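Local coordinates for chromosomal replication initiator protein DnaA (Helicobacter pylori, PDB 2WP0) that probably starts and regulates chromosomal replication by binding the replication origin in its ATP-bound form, this chain carrying domain I and part of domain II, at residues K34-A39 and F46-N51; V53-I58 and V85-A90. All blocks are in the same frame, centred on the assembly; numbering follows the deposited sequence.

Overall arrangement
Contact 1 and contact 2 come in series along the chain, the first closing before the second opens, and their centres lie about 9 Å apart. Contact 1 pairs strands 34-35 and 44-49 as a hairpin; contact 2 packs helix 52-71, which follows directly, on strand 84-89. That last strand runs parallel to 44-49 and is its neighbour, so strand 44-49 is central in a three-stranded mixed sheet. The contacts touch through probable backbone bonds, A49 N to E88 O at 2.5 Å and F47 O to E88 N at 2.8 Å. Together they make up part of the alpha/beta fold of domain I, the oligomerization and regulator-binding part of DnaA; chains of another protein pack on residues of helix 52-71.

Contact 1 of 2, residues K34-A39 and F46-N51; sequences KYNPNA and FFYAPN
K34 and Y48 form an antiparallel hydrogen-bonded pair in which each backbone gives one bond and takes one: K34 N gives to Y48 O at 2.8 Å, and Y48 N to K34 O at 2.5 Å with an N-H...O angle of 167°. K34 O also receives a CA-H...O contact from F47 CA at 3.1 Å. One step on, Y35 and F47 are a non-hydrogen-bonded pair; their rings meet obliquely, planes 46° apart, with Y35 CD1 at 3.5 Å from F47 CE2. Beyond it the pairing weakens: N36 N reaches F46 O at 2.8 Å, but its N-H...O angle is far from straight and the bond is weak. The N36 side chain, with CG anti to the backbone N (chi1 -155°), carries OD1 over one face of the Y48 ring, 3.0 Å from CZ. In the loop that follows, A39 CB lies against F46 CD2 at 3.6 Å. Further polar partners lie outside the two segments: F46 N bonds to S40 OG, P37 O accepts from K41 NZ, and Y35 N makes a weak bond to E8. Y35 and F47 both pack on I11 of helix 6-16. The arrangement is a beta hairpin, its second strand bonded on its other edge to strand 84-89.

Contact 2 of 2, residues V53-I58 and V85-A90; sequences VLCTTI and VRIEVA
C55 meets the strand mainly through its sulfur, whose nearest neighbour there is I87 O at 3.0 Å, with E88 CA at 3.5 Å and I87 CG1 at 3.6 Å. Its chi1 of 176° sets SG anti to the backbone N and extends it from the helix toward the strand backbone. I87 lies along the helix surface: its CD1 approaches C55 CA at 3.7 Å and, three residues further on, the end of I58, CD1 to CD1 at 4.3 Å. V89 adds a looser contact, its CG2 4.0 Å from C55 CB. The interface is mainly apolar and modest, burying 224 Å², while the E88 side chain starts away from the helix. Behind this first shell the helix is held by its own bonds. I58 N donates to L54 O, and V53 O accepts from both T57 N and T57 OG1 (2.9 Å), which arrive from opposite faces of its plane. N51 OD1 caps L54 N at the helix start. The axes of helix segment 53-58 and strand segment 85-89 approach to 7.5 Å and run nearly antiparallel, at 160°. In chain order, helix 52-71 connects the parallel neighbouring strands 44-49 and 84-89 as a beta-alpha-beta unit, with A49 against I87 in the sheet and Y29 of helix 23-30 touching L54, T57 and I58.

Contact 1 of 2, residues K34-A39 and F46-N51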
loop_
_atom_site.group_PDB
_atom_site.type_symbol
_atom_site.label_atom_id
_atom_site.label_comp_id
_atom_site.label_asym_id
_atom_site.label_seq_id
_atom_site.Cartn_x
_atom_site.Cartn_y
_atom_site.Cartn_z
ATOM N N LYS D 34 37.435 -18.577 -7.284
ATOM C CA LYS D 34 38.730 -19.224 -7.320
ATOM C C LYS D 34 38.767 -20.619 -6.762
ATOM O O LYS D 34 38.062 -20.943 -5.810
ATOM C CB LYS D 34 39.811 -18.347 -6.718
ATOM C CG LYS D 34 39.673 -18.063 -5.263
ATOM C CD LYS D 34 40.473 -16.825 -4.997
ATOM C CE LYS D 34 41.568 -16.720 -6.045
ATOM N NZ LYS D 34 41.868 -15.308 -6.379
ATOM N N TYR D 35 39.623 -21.430 -7.377
ATOM C CA TYR D 35 39.573 -22.873 -7.224
ATOM C C TYR D 35 40.177 -23.385 -5.926
ATOM O O TYR D 35 41.100 -22.783 -5.363
ATOM C CB TYR D 35 40.233 -23.556 -8.421
ATOM C CG TYR D 35 39.952 -25.041 -8.502
ATOM C CD1 TYR D 35 38.656 -25.532 -8.350
ATOM C CD2 TYR D 35 40.976 -25.948 -8.735
ATOM C CE1 TYR D 35 38.389 -26.878 -8.428
ATOM C CE2 TYR D 35 40.719 -27.293 -8.813
ATOM C CZ TYR D 35 39.428 -27.755 -8.661
ATOM O OH TYR D 35 39.182 -29.107 -8.736
ATOM N N ASN D 36 39.650 -24.526 -5.491
ATOM C CA ASN D 36 39.928 -25.097 -4.183
ATOM C C ASN D 36 40.324 -26.574 -4.301
ATOM O O ASN D 36 39.488 -27.450 -4.093
ATOM C CB ASN D 36 38.666 -24.963 -3.330
ATOM C CG ASN D 36 38.951 -24.938 -1.853
ATOM O OD1 ASN D 36 38.111 -24.501 -1.066
ATOM N ND2 ASN D 36 40.126 -25.408 -1.458
ATOM N N PRO D 37 41.596 -26.851 -4.656
ATOM C CA PRO D 37 42.115 -28.217 -4.830
ATOM C C PRO D 37 42.200 -29.001 -3.522
ATOM O O PRO D 37 42.193 -30.227 -3.540
ATOM C CB PRO D 37 43.514 -27.992 -5.418
ATOM C CG PRO D 37 43.474 -26.611 -6.004
ATOM C CD PRO D 37 42.583 -25.842 -5.078
ATOM N N ASN D 38 42.318 -28.306 -2.403
ATOM C CA ASN D 38 42.014 -28.915 -1.125
ATOM C C ASN D 38 40.496 -28.897 -1.117
ATOM O O ASN D 38 39.893 -27.917 -1.543
ATOM C CB ASN D 38 42.560 -28.091 0.050
ATOM C CG ASN D 38 43.681 -27.124 -0.354
ATOM O OD1 ASN D 38 44.669 -26.980 0.363
ATOM N ND2 ASN D 38 43.517 -26.445 -1.485
ATOM N N ALA D 39 39.865 -29.975 -0.683
ATOM C CA ALA D 39 38.411 -30.059 -0.774
ATOM C C ALA D 39 37.951 -30.538 -2.145
ATOM O O ALA D 39 37.105 -31.414 -2.228
ATOM C CB ALA D 39 37.741 -28.729 -0.419
ATOM N N PHE D 46 35.338 -27.387 -5.751
ATOM C CA PHE D 46 35.133 -26.319 -4.792
ATOM C C PHE D 46 35.765 -25.026 -5.290
ATOM O O PHE D 46 36.904 -25.020 -5.755
ATOM C CB PHE D 46 35.705 -26.701 -3.421
ATOM C CG PHE D 46 34.801 -27.581 -2.615
ATOM C CD1 PHE D 46 33.802 -27.036 -1.827
ATOM C CD2 PHE D 46 34.943 -28.955 -2.647
ATOM C CE1 PHE D 46 32.961 -27.851 -1.084
ATOM C CE2 PHE D 46 34.105 -29.773 -1.905
ATOM C CZ PHE D 46 33.113 -29.221 -1.126
ATOM N N PHE D 47 35.007 -23.939 -5.209
ATOM C CA PHE D 47 35.520 -22.614 -5.510
ATOM C C PHE D 47 35.290 -21.698 -4.323
ATOM O O PHE D 47 34.374 -21.907 -3.517
ATOM C CB PHE D 47 34.840 -22.014 -6.743
ATOM C CG PHE D 47 34.796 -22.939 -7.899
ATOM C CD1 PHE D 47 33.688 -23.732 -8.119
ATOM C CD2 PHE D 47 35.877 -23.056 -8.744
ATOM C CE1 PHE D 47 33.648 -24.620 -9.183
ATOM C CE2 PHE D 47 35.848 -23.944 -9.806
ATOM C CZ PHE D 47 34.728 -24.726 -10.028
ATOM N N TYR D 48 36.135 -20.682 -4.230
ATOM C CA TYR D 48 35.948 -19.622 -3.270
ATOM C C TYR D 48 35.417 -18.382 -3.977
ATOM O O TYR D 48 35.792 -18.086 -5.105
ATOM C CB TYR D 48 37.263 -19.303 -2.569
ATOM C CG TYR D 48 37.627 -20.273 -1.474
ATOM C CD1 TYR D 48 36.748 -20.535 -0.424
ATOM C CD2 TYR D 48 38.861 -20.912 -1.468
ATOM C CE1 TYR D 48 37.083 -21.416 0.601
ATOM C CE2 TYR D 48 39.213 -21.795 -0.447
ATOM C CZ TYR D 48 38.317 -22.043 0.586
ATOM O OH TYR D 48 38.668 -22.912 1.600
ATOM N N ALA D 49 34.509 -17.683 -3.316
ATOM C CA ALA D 49 34.118 -16.345 -3.719
ATOM C C ALA D 49 34.461 -15.415 -2.562
ATOM O O ALA D 49 34.379 -15.799 -1.394
ATOM C CB ALA D 49 32.639 -16.293 -4.043
ATOM N N PRO D 50 34.848 -14.185 -2.880
ATOM C CA PRO D 50 35.373 -13.246 -1.888
ATOM C C PRO D 50 34.385 -13.040 -0.759
ATOM O O PRO D 50 34.782 -12.962 0.400
ATOM C CB PRO D 50 35.498 -11.946 -2.674
ATOM C CG PRO D 50 35.473 -12.351 -4.113
ATOM C CD PRO D 50 34.633 -13.558 -4.191
ATOM N N ASN D 51 33.106 -12.956 -1.094
ATOM C CA ASN D 51 32.104 -12.691 -0.082
ATOM C C ASN D 51 30.818 -13.503 -0.254
ATOM O O ASN D 51 30.655 -14.270 -1.214
ATOM C CB ASN D 51 31.788 -11.208 -0.065
ATOM C CG ASN D 51 31.337 -10.711 -1.407
ATOM O OD1 ASN D 51 30.287 -11.109 -1.905
ATOM N ND2 ASN D 51 32.139 -9.855 -2.022
#

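Contact 2 of 2, residues V53-I58 and V85-A90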
loop_
_atom_site.group_PDB
_atom_site.type_symbol
_atom_site.label_atom_id
_atom_site.label_comp_id
_atom_site.label_asym_id
_atom_site.label_seq_id
_atom_site.Cartn_x
_atom_site.Cartn_y
_atom_site.Cartn_z
ATOM N N VAL D 53 27.382 -12.587 -0.692
ATOM C CA VAL D 53 26.463 -12.283 -1.781
ATOM C C VAL D 53 26.956 -12.891 -3.092
ATOM O O VAL D 53 26.161 -13.431 -3.866
ATOM C CB VAL D 53 26.276 -10.778 -1.984
ATOM C CG1 VAL D 53 25.593 -10.497 -3.320
ATOM C CG2 VAL D 53 25.482 -10.203 -0.861
ATOM N N LEU D 54 28.264 -12.814 -3.346
ATOM C CA LEU D 54 28.821 -13.443 -4.551
ATOM C C LEU D 54 28.662 -14.953 -4.501
ATOM O O LEU D 54 28.196 -15.567 -5.472
ATOM C CB LEU D 54 30.286 -13.054 -4.783
ATOM C CG LEU D 54 30.263 -11.763 -5.597
ATOM C CD1 LEU D 54 31.290 -10.712 -5.212
ATOM C CD2 LEU D 54 30.063 -11.929 -7.097
ATOM N N CYS D 55 29.039 -15.543 -3.366
ATOM C CA CYS D 55 28.881 -16.976 -3.198
ATOM C C CYS D 55 27.430 -17.389 -3.456
ATOM O O CYS D 55 27.166 -18.433 -4.058
ATOM C CB CYS D 55 29.342 -17.432 -1.812
ATOM S SG CYS D 55 29.065 -19.208 -1.451
ATOM N N THR D 56 26.492 -16.555 -3.025
ATOM C CA THR D 56 25.075 -16.884 -3.144
ATOM C C THR D 56 24.507 -16.612 -4.531
ATOM O O THR D 56 23.777 -17.445 -5.077
ATOM C CB THR D 56 24.243 -16.141 -2.084
ATOM O OG1 THR D 56 24.554 -16.672 -0.798
ATOM C CG2 THR D 56 22.749 -16.310 -2.337
ATOM N N THR D 57 24.831 -15.452 -5.101
ATOM C CA THR D 57 24.283 -15.072 -6.409
ATOM C C THR D 57 24.818 -15.962 -7.507
ATOM O O THR D 57 24.071 -16.494 -8.331
ATOM C CB THR D 57 24.589 -13.616 -6.753
ATOM O OG1 THR D 57 24.068 -12.778 -5.709
ATOM C CG2 THR D 57 23.956 -13.244 -8.105
ATOM N N ILE D 58 26.131 -16.124 -7.498
ATOM C CA ILE D 58 26.742 -17.026 -8.429
ATOM C C ILE D 58 26.028 -18.374 -8.294
ATOM O O ILE D 58 25.449 -18.861 -9.272
ATOM C CB ILE D 58 28.255 -17.153 -8.185
ATOM C CG1 ILE D 58 28.962 -15.851 -8.515
ATOM C CG2 ILE D 58 28.854 -18.227 -9.050
ATOM C CD1 ILE D 58 30.445 -15.991 -8.432
ATOM N N VAL D 85 29.250 -28.807 -8.158
ATOM C CA VAL D 85 30.014 -27.612 -7.824
ATOM C C VAL D 85 29.565 -27.048 -6.482
ATOM O O VAL D 85 28.363 -26.999 -6.181
ATOM C CB VAL D 85 29.920 -26.524 -8.906
ATOM C CG1 VAL D 85 30.455 -27.036 -10.230
ATOM C CG2 VAL D 85 28.491 -26.059 -9.057
ATOM N N ARG D 86 30.541 -26.650 -5.673
ATOM C CA ARG D 86 30.270 -26.022 -4.396
ATOM C C ARG D 86 31.159 -24.807 -4.278
ATOM O O ARG D 86 32.374 -24.932 -4.215
ATOM C CB ARG D 86 30.565 -26.983 -3.248
ATOM C CG ARG D 86 30.278 -26.396 -1.861
ATOM C CD ARG D 86 28.899 -26.853 -1.355
ATOM N NE ARG D 86 28.747 -28.302 -1.390
ATOM C CZ ARG D 86 27.605 -28.959 -1.175
ATOM N NH1 ARG D 86 26.490 -28.291 -0.893
ATOM N NH2 ARG D 86 27.570 -30.298 -1.247
ATOM N N ILE D 87 30.556 -23.626 -4.272
ATOM C CA ILE D 87 31.319 -22.406 -4.031
ATOM C C ILE D 87 31.099 -21.852 -2.612
ATOM O O ILE D 87 30.013 -22.002 -2.041
ATOM C CB ILE D 87 31.053 -21.343 -5.099
ATOM C CG1 ILE D 87 30.926 -19.980 -4.437
ATOM C CG2 ILE D 87 29.812 -21.675 -5.897
ATOM C CD1 ILE D 87 31.218 -18.866 -5.367
ATOM N N GLU D 88 32.139 -21.242 -2.049
ATOM C CA GLU D 88 32.109 -20.794 -0.664
ATOM C C GLU D 88 32.736 -19.424 -0.508
ATOM O O GLU D 88 33.271 -18.881 -1.460
ATOM C CB GLU D 88 32.893 -21.764 0.204
ATOM C CG GLU D 88 32.196 -23.068 0.509
ATOM C CD GLU D 88 33.156 -24.096 1.097
ATOM O OE1 GLU D 88 34.175 -24.397 0.438
ATOM O OE2 GLU D 88 32.907 -24.598 2.215
ATOM N N VAL D 89 32.680 -18.876 0.705
ATOM C CA VAL D 89 33.417 -17.648 1.037
ATOM C C VAL D 89 34.807 -18.012 1.590
ATOM O O VAL D 89 35.025 -19.145 2.027
ATOM C CB VAL D 89 32.633 -16.737 2.034
ATOM C CG1 VAL D 89 33.238 -15.339 2.091
ATOM C CG2 VAL D 89 31.176 -16.644 1.637
ATOM N N ALA D 90 35.725 -17.047 1.604
ATOM C CA ALA D 90 37.155 -17.342 1.751
ATOM C C ALA D 90 37.730 -17.697 3.148
ATOM O O ALA D 90 38.224 -18.804 3.345
ATOM C CB ALA D 90 37.974 -16.255 1.070
#